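Local coordinates for variant surface glycoprotein MITat 1.13 (Trypanosoma brucei, PDB 6Z8H) that probably forms part of the dense surface coat of the parasite, whose antigenic variation lets the trypanosome evade the host immune response, at residues T347-A352 against P369-A374; L133-I138 against H221-L226. One frame throughout, in Å; residues are numbered along the deposited sequence.

Contact 1. Residues T347-A352 against P369-A374; sequences TRIPKA and PQWGDA
The methyl of Ala-374 packs against Ile-349 and Pro-350, and this is the tight end of the contact. Ala-374 CB lies 3.8 Å from Ile-349 CD1 and 3.7 Å from Pro-350 O. Pro-350 CD also reaches the same methyl. With chi1 at 56°, CG1 of Ile-349 is flanked by both backbone branches, and the outstretched chi2 (170°) carries CD1 to the helix. There Ile-349 CD1 meets the indole edge near its plane, 4.0 Å from Trp-371 CD1. Ala-75 of helix 34-75 touches Ile-349 as well.

The side of Ala-352 and Asp-373 is looser and wet. Ala-352 CB only reaches Asp-373 OD2, at 3.8 Å. One water donates to Pro-350 O and to Gln-370 O. A second accepts from Ala-352 N at 3.0 Å and donates to Asp-373 OD2 at 2.8 Å. Asp-373 OD1 forms a salt bridge with Arg-377. Met-299 and Glu-311 of the second subunit pack by this side.

Strand 348-351 and the helical segment 369-374 run almost perpendicular (91°). The segment belongs to helix 368-383, the last modelled helix. No direct hydrogen bond links the segments. Cohesion here therefore rests on apolar packing, with water joining the polar groups.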
loop_
_atom_site.group_PDB
_atom_site.type_symbol
_atom_site.label_atom_id
_atom_site.label_comp_id
_atom_site.label_asym_id
_atom_site.label_seq_id
_atom_site.Cartn_x
_atom_site.Cartn_y
_atom_site.Cartn_z
ATOM N N THR A 347 3.044 39.167 3.231
ATOM C CA THR A 347 2.142 39.787 4.188
ATOM C C THR A 347 2.669 39.591 5.609
ATOM O O THR A 347 2.988 38.475 6.013
ATOM C CB THR A 347 0.758 39.156 4.063
ATOM O OG1 THR A 347 0.268 39.309 2.729
ATOM C CG2 THR A 347 -0.217 39.828 5.002
ATOM N N ARG A 348 2.774 40.685 6.360
ATOM C CA ARG A 348 3.272 40.639 7.728
ATOM C C ARG A 348 2.144 40.259 8.681
ATOM O O ARG A 348 1.001 40.707 8.531
ATOM C CB ARG A 348 3.891 41.988 8.111
ATOM C CG ARG A 348 5.069 42.377 7.225
ATOM C CD ARG A 348 5.830 43.585 7.763
ATOM N NE ARG A 348 6.526 43.271 9.011
ATOM C CZ ARG A 348 7.699 42.645 9.086
ATOM N NH1 ARG A 348 8.336 42.262 7.983
ATOM N NH2 ARG A 348 8.244 42.395 10.269
ATOM N N ILE A 349 2.470 39.395 9.635
ATOM C CA ILE A 349 1.506 38.813 10.569
ATOM C C ILE A 349 2.134 38.776 11.949
ATOM O O ILE A 349 3.361 38.849 12.086
ATOM C CB ILE A 349 1.084 37.391 10.159
ATOM C CG1 ILE A 349 2.304 36.477 10.015
ATOM C CG2 ILE A 349 0.298 37.437 8.841
ATOM C CD1 ILE A 349 1.950 35.001 9.852
ATOM N N PRO A 350 1.311 38.678 12.994
ATOM C CA PRO A 350 1.856 38.606 14.359
ATOM C C PRO A 350 2.634 37.320 14.598
ATOM O O PRO A 350 2.287 36.257 14.080
ATOM C CB PRO A 350 0.612 38.659 15.257
ATOM C CG PRO A 350 -0.489 39.089 14.399
ATOM C CD PRO A 350 -0.156 38.730 12.973
ATOM N N LYS A 351 3.655 37.422 15.458
ATOM C CA LYS A 351 4.500 36.307 15.883
ATOM C C LYS A 351 4.669 36.340 17.398
ATOM O O LYS A 351 4.975 37.395 17.969
ATOM C CB LYS A 351 5.883 36.433 15.231
ATOM C CG LYS A 351 6.858 35.335 15.608
ATOM C CD LYS A 351 8.231 35.517 14.964
ATOM C CE LYS A 351 9.110 36.495 15.724
ATOM N NZ LYS A 351 10.535 36.404 15.268
ATOM N N ALA A 352 4.499 35.187 18.045
ATOM C CA ALA A 352 4.729 35.091 19.481
ATOM C C ALA A 352 6.207 35.295 19.807
ATOM O O ALA A 352 7.096 34.947 19.029
ATOM C CB ALA A 352 4.272 33.718 19.984
ATOM N N PRO A 369 1.043 25.978 12.412
ATOM C CA PRO A 369 0.896 26.457 13.798
ATOM C C PRO A 369 1.100 27.959 13.936
ATOM O O PRO A 369 0.387 28.619 14.697
ATOM C CB PRO A 369 1.910 25.607 14.598
ATOM C CG PRO A 369 2.168 24.390 13.729
ATOM C CD PRO A 369 2.055 24.915 12.295
ATOM N N GLN A 370 2.047 28.522 13.194
ATOM C CA GLN A 370 2.278 29.961 13.255
ATOM C C GLN A 370 1.164 30.742 12.560
ATOM O O GLN A 370 0.760 31.810 13.040
ATOM C CB GLN A 370 3.653 30.306 12.680
ATOM C CG GLN A 370 4.788 29.853 13.583
ATOM C CD GLN A 370 6.141 29.922 12.926
ATOM O OE1 GLN A 370 6.378 29.289 11.892
ATOM N NE2 GLN A 370 7.048 30.676 13.529
ATOM N N TRP A 371 0.629 30.229 11.453
ATOM C CA TRP A 371 -0.470 30.917 10.778
ATOM C C TRP A 371 -1.735 30.911 11.634
ATOM O O TRP A 371 -2.426 31.931 11.742
ATOM C CB TRP A 371 -0.732 30.252 9.434
ATOM C CG TRP A 371 0.454 30.322 8.524
ATOM C CD1 TRP A 371 1.432 31.276 8.528
ATOM C CD2 TRP A 371 0.794 29.408 7.475
ATOM N NE1 TRP A 371 2.352 31.019 7.536
ATOM C CE2 TRP A 371 1.984 29.875 6.878
ATOM C CE3 TRP A 371 0.215 28.233 6.994
ATOM C CZ2 TRP A 371 2.604 29.211 5.822
ATOM C CZ3 TRP A 371 0.835 27.568 5.949
ATOM C CH2 TRP A 371 2.018 28.062 5.368
ATOM N N GLY A 372 -2.054 29.770 12.245
ATOM C CA GLY A 372 -3.177 29.719 13.166
ATOM C C GLY A 372 -3.027 30.668 14.337
ATOM O O GLY A 372 -3.992 31.339 14.724
ATOM N N ASP A 373 -1.839 30.679 14.960
ATOM C CA ASP A 373 -1.567 31.619 16.043
ATOM C C ASP A 373 -1.771 33.049 15.559
ATOM O O ASP A 373 -2.361 33.883 16.260
ATOM C CB ASP A 373 -0.125 31.434 16.524
ATOM C CG ASP A 373 0.151 32.073 17.851
ATOM O OD1 ASP A 373 -0.800 32.486 18.531
ATOM O OD2 ASP A 373 1.331 32.122 18.253
ATOM N N ALA A 374 -1.283 33.354 14.354
ATOM C CA ALA A 374 -1.452 34.694 13.819
ATOM C C ALA A 374 -2.927 35.044 13.674
ATOM O O ALA A 374 -3.341 36.172 13.971
ATOM C CB ALA A 374 -0.733 34.825 12.480
HETATM O O HOH W 1 2.636 33.461 14.000
HETATM O O HOH W 2 3.523 32.729 16.590
#

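Contact 2. Residues L133-I138 against H221-L226; sequences LGEAKI and HLTLGL
The backbone oxygen of Leu-226 is gripped twice, by Leu-133 N at 3.0 Å and by a water at 3.1 Å. Leu-133 N stands tilted 26° from the carbonyl plane. The same water also donates to Gly-134 O, which accepts Leu-226 N too. Farther along, Ala-136 pairs with Leu-224, and Ile-138 with Leu-222, each through two backbone bonds. The shortest runs from Ala-136 N to Leu-224 O, 2.7 Å and nearly straight at 171°.

Glu-135 and Lys-137 share a face with Thr-223. With chi1 at -46°, Thr-223 turns OG1 toward Lys-137 and CG2 toward Glu-135 OE1 (3.2 Å). Thr-223 OG1 lies 3.2 Å from Lys-137 CG; the aliphatic part of the lysine runs past the hydroxyl. Bends farther out bring Lys-137 NZ to 3.8 Å from His-221 ND1, near but not bonded. Lys-137 NZ has a weak, long ion pair with Glu-139. Glu-135 CB packs on Gly-225 CA.

Ala-136, Ile-138, Leu-222 and Leu-224 turn to the other face. Leu-222 meets Ile-138 of the second subunit, and Leu-224 meets its own counterpart there.

At the far end Leu-133 CD1 packs 3.8 Å from Leu-226 CD2, the two side chains running in the same direction.

Hydrogen-bonded pairs alternate with non-hydrogen-bonded ones (Glu-135 with Gly-225, Lys-137 with Thr-223). This marks antiparallel pairing, here between two strands of a five-stranded antiparallel sheet with an apolar face at the dimer interface.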
loop_
_atom_site.group_PDB
_atom_site.type_symbol
_atom_site.label_atom_id
_atom_site.label_comp_id
_atom_site.label_asym_id
_atom_site.label_seq_id
_atom_site.Cartn_x
_atom_site.Cartn_y
_atom_site.Cartn_z
ATOM N N LEU A 133 12.778 -28.667 -12.178
ATOM C CA LEU A 133 13.141 -29.100 -10.833
ATOM C C LEU A 133 14.107 -30.290 -10.884
ATOM O O LEU A 133 14.134 -31.123 -9.972
ATOM C CB LEU A 133 11.905 -29.426 -10.000
ATOM C CG LEU A 133 11.238 -28.201 -9.339
ATOM C CD1 LEU A 133 10.043 -28.587 -8.625
ATOM C CD2 LEU A 133 12.272 -27.557 -8.453
ATOM N N GLY A 134 14.942 -30.353 -11.922
ATOM C CA GLY A 134 16.020 -31.332 -11.956
ATOM C C GLY A 134 15.562 -32.745 -12.300
ATOM O O GLY A 134 14.457 -32.996 -12.803
ATOM N N GLU A 135 16.422 -33.699 -11.947
ATOM C CA GLU A 135 16.228 -35.079 -12.396
ATOM C C GLU A 135 16.919 -36.045 -11.446
ATOM O O GLU A 135 17.810 -35.681 -10.671
ATOM C CB GLU A 135 16.662 -35.279 -13.863
ATOM C CG GLU A 135 18.044 -34.805 -14.158
ATOM C CD GLU A 135 18.330 -34.662 -15.666
ATOM O OE1 GLU A 135 17.533 -35.129 -16.529
ATOM O OE2 GLU A 135 19.372 -34.051 -15.983
ATOM N N ALA A 136 16.487 -37.299 -11.536
ATOM C CA ALA A 136 17.177 -38.436 -10.936
ATOM C C ALA A 136 17.654 -39.299 -12.084
ATOM O O ALA A 136 16.845 -39.690 -12.917
ATOM C CB ALA A 136 16.211 -39.234 -10.077
ATOM N N LYS A 137 18.947 -39.585 -12.129
ATOM C CA LYS A 137 19.501 -40.389 -13.215
ATOM C C LYS A 137 20.218 -41.591 -12.617
ATOM O O LYS A 137 21.246 -41.434 -11.954
ATOM C CB LYS A 137 20.434 -39.554 -14.086
ATOM C CG LYS A 137 20.898 -40.261 -15.357
ATOM C CD LYS A 137 21.628 -39.279 -16.292
ATOM C CE LYS A 137 23.037 -39.769 -16.564
ATOM N NZ LYS A 137 23.361 -39.694 -18.014
ATOM N N ILE A 138 19.640 -42.766 -12.818
ATOM C CA ILE A 138 20.266 -44.025 -12.430
ATOM C C ILE A 138 21.102 -44.544 -13.588
ATOM O O ILE A 138 20.616 -44.646 -14.721
ATOM C CB ILE A 138 19.200 -45.057 -12.032
ATOM C CG1 ILE A 138 18.451 -44.596 -10.789
ATOM C CG2 ILE A 138 19.854 -46.448 -11.859
ATOM C CD1 ILE A 138 17.162 -45.348 -10.547
ATOM N N HIS A 221 20.702 -46.738 -18.523
ATOM C CA HIS A 221 20.516 -45.429 -17.902
ATOM C C HIS A 221 19.029 -45.104 -17.874
ATOM O O HIS A 221 18.366 -45.107 -18.913
ATOM C CB HIS A 221 21.280 -44.318 -18.629
ATOM C CG HIS A 221 22.772 -44.419 -18.497
ATOM N ND1 HIS A 221 23.621 -43.376 -18.805
ATOM C CD2 HIS A 221 23.565 -45.441 -18.097
ATOM C CE1 HIS A 221 24.872 -43.753 -18.601
ATOM N NE2 HIS A 221 24.865 -44.995 -18.158
ATOM N N LEU A 222 18.516 -44.786 -16.688
ATOM C CA LEU A 222 17.114 -44.425 -16.499
ATOM C C LEU A 222 17.089 -43.057 -15.849
ATOM O O LEU A 222 17.640 -42.899 -14.760
ATOM C CB LEU A 222 16.412 -45.417 -15.573
ATOM C CG LEU A 222 14.942 -45.230 -15.182
ATOM C CD1 LEU A 222 14.029 -45.196 -16.370
ATOM C CD2 LEU A 222 14.548 -46.383 -14.244
ATOM N N THR A 223 16.483 -42.088 -16.526
ATOM C CA THR A 223 16.487 -40.691 -16.070
ATOM C C THR A 223 15.040 -40.226 -15.958
ATOM O O THR A 223 14.292 -40.369 -16.902
ATOM C CB THR A 223 17.211 -39.710 -16.978
ATOM O OG1 THR A 223 18.465 -40.255 -17.371
ATOM C CG2 THR A 223 17.411 -38.362 -16.328
ATOM N N LEU A 224 14.645 -39.757 -14.787
ATOM C CA LEU A 224 13.326 -39.185 -14.547
ATOM C C LEU A 224 13.476 -37.767 -14.010
ATOM O O LEU A 224 14.231 -37.544 -13.066
ATOM C CB LEU A 224 12.548 -40.049 -13.560
ATOM C CG LEU A 224 12.490 -41.530 -13.964
ATOM C CD1 LEU A 224 11.773 -42.348 -12.924
ATOM C CD2 LEU A 224 11.784 -41.651 -15.289
ATOM N N GLY A 225 12.805 -36.814 -14.665
ATOM C CA GLY A 225 12.906 -35.420 -14.303
ATOM C C GLY A 225 11.534 -34.776 -14.266
ATOM O O GLY A 225 10.526 -35.335 -14.722
ATOM N N LEU A 226 11.515 -33.570 -13.705
ATOM C CA LEU A 226 10.300 -32.771 -13.590
ATOM C C LEU A 226 10.510 -31.404 -14.226
ATOM O O LEU A 226 11.454 -30.683 -13.882
ATOM C CB LEU A 226 9.917 -32.606 -12.120
ATOM C CG LEU A 226 8.757 -31.652 -11.807
ATOM C CD1 LEU A 226 7.518 -32.100 -12.519
ATOM C CD2 LEU A 226 8.536 -31.610 -10.300
HETATM O O HOH W 3 14.175 -31.506 -15.179
#

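How the contacts relate
The two contacts sit on opposite sides of the chain's centre, with their own centres about 79 Å apart, and share no strand or helix. Both are largely buried, and both reach the second subunit. Contact 1 sets a short strand across a helix. Contact 2 pairs two strands of the larger sheet and covers more than twice the surface. The chemistry differs accordingly. In contact 1 the direct touches are mostly between side chains, and waters link the polar groups. In contact 2 six direct backbone hydrogen bonds do most of the joining. At the subunit boundary, contact 2 presents mainly leucines, while contact 1 adds packing and a weak, long ion pair from Asp-373 to Lys-295 of the second subunit.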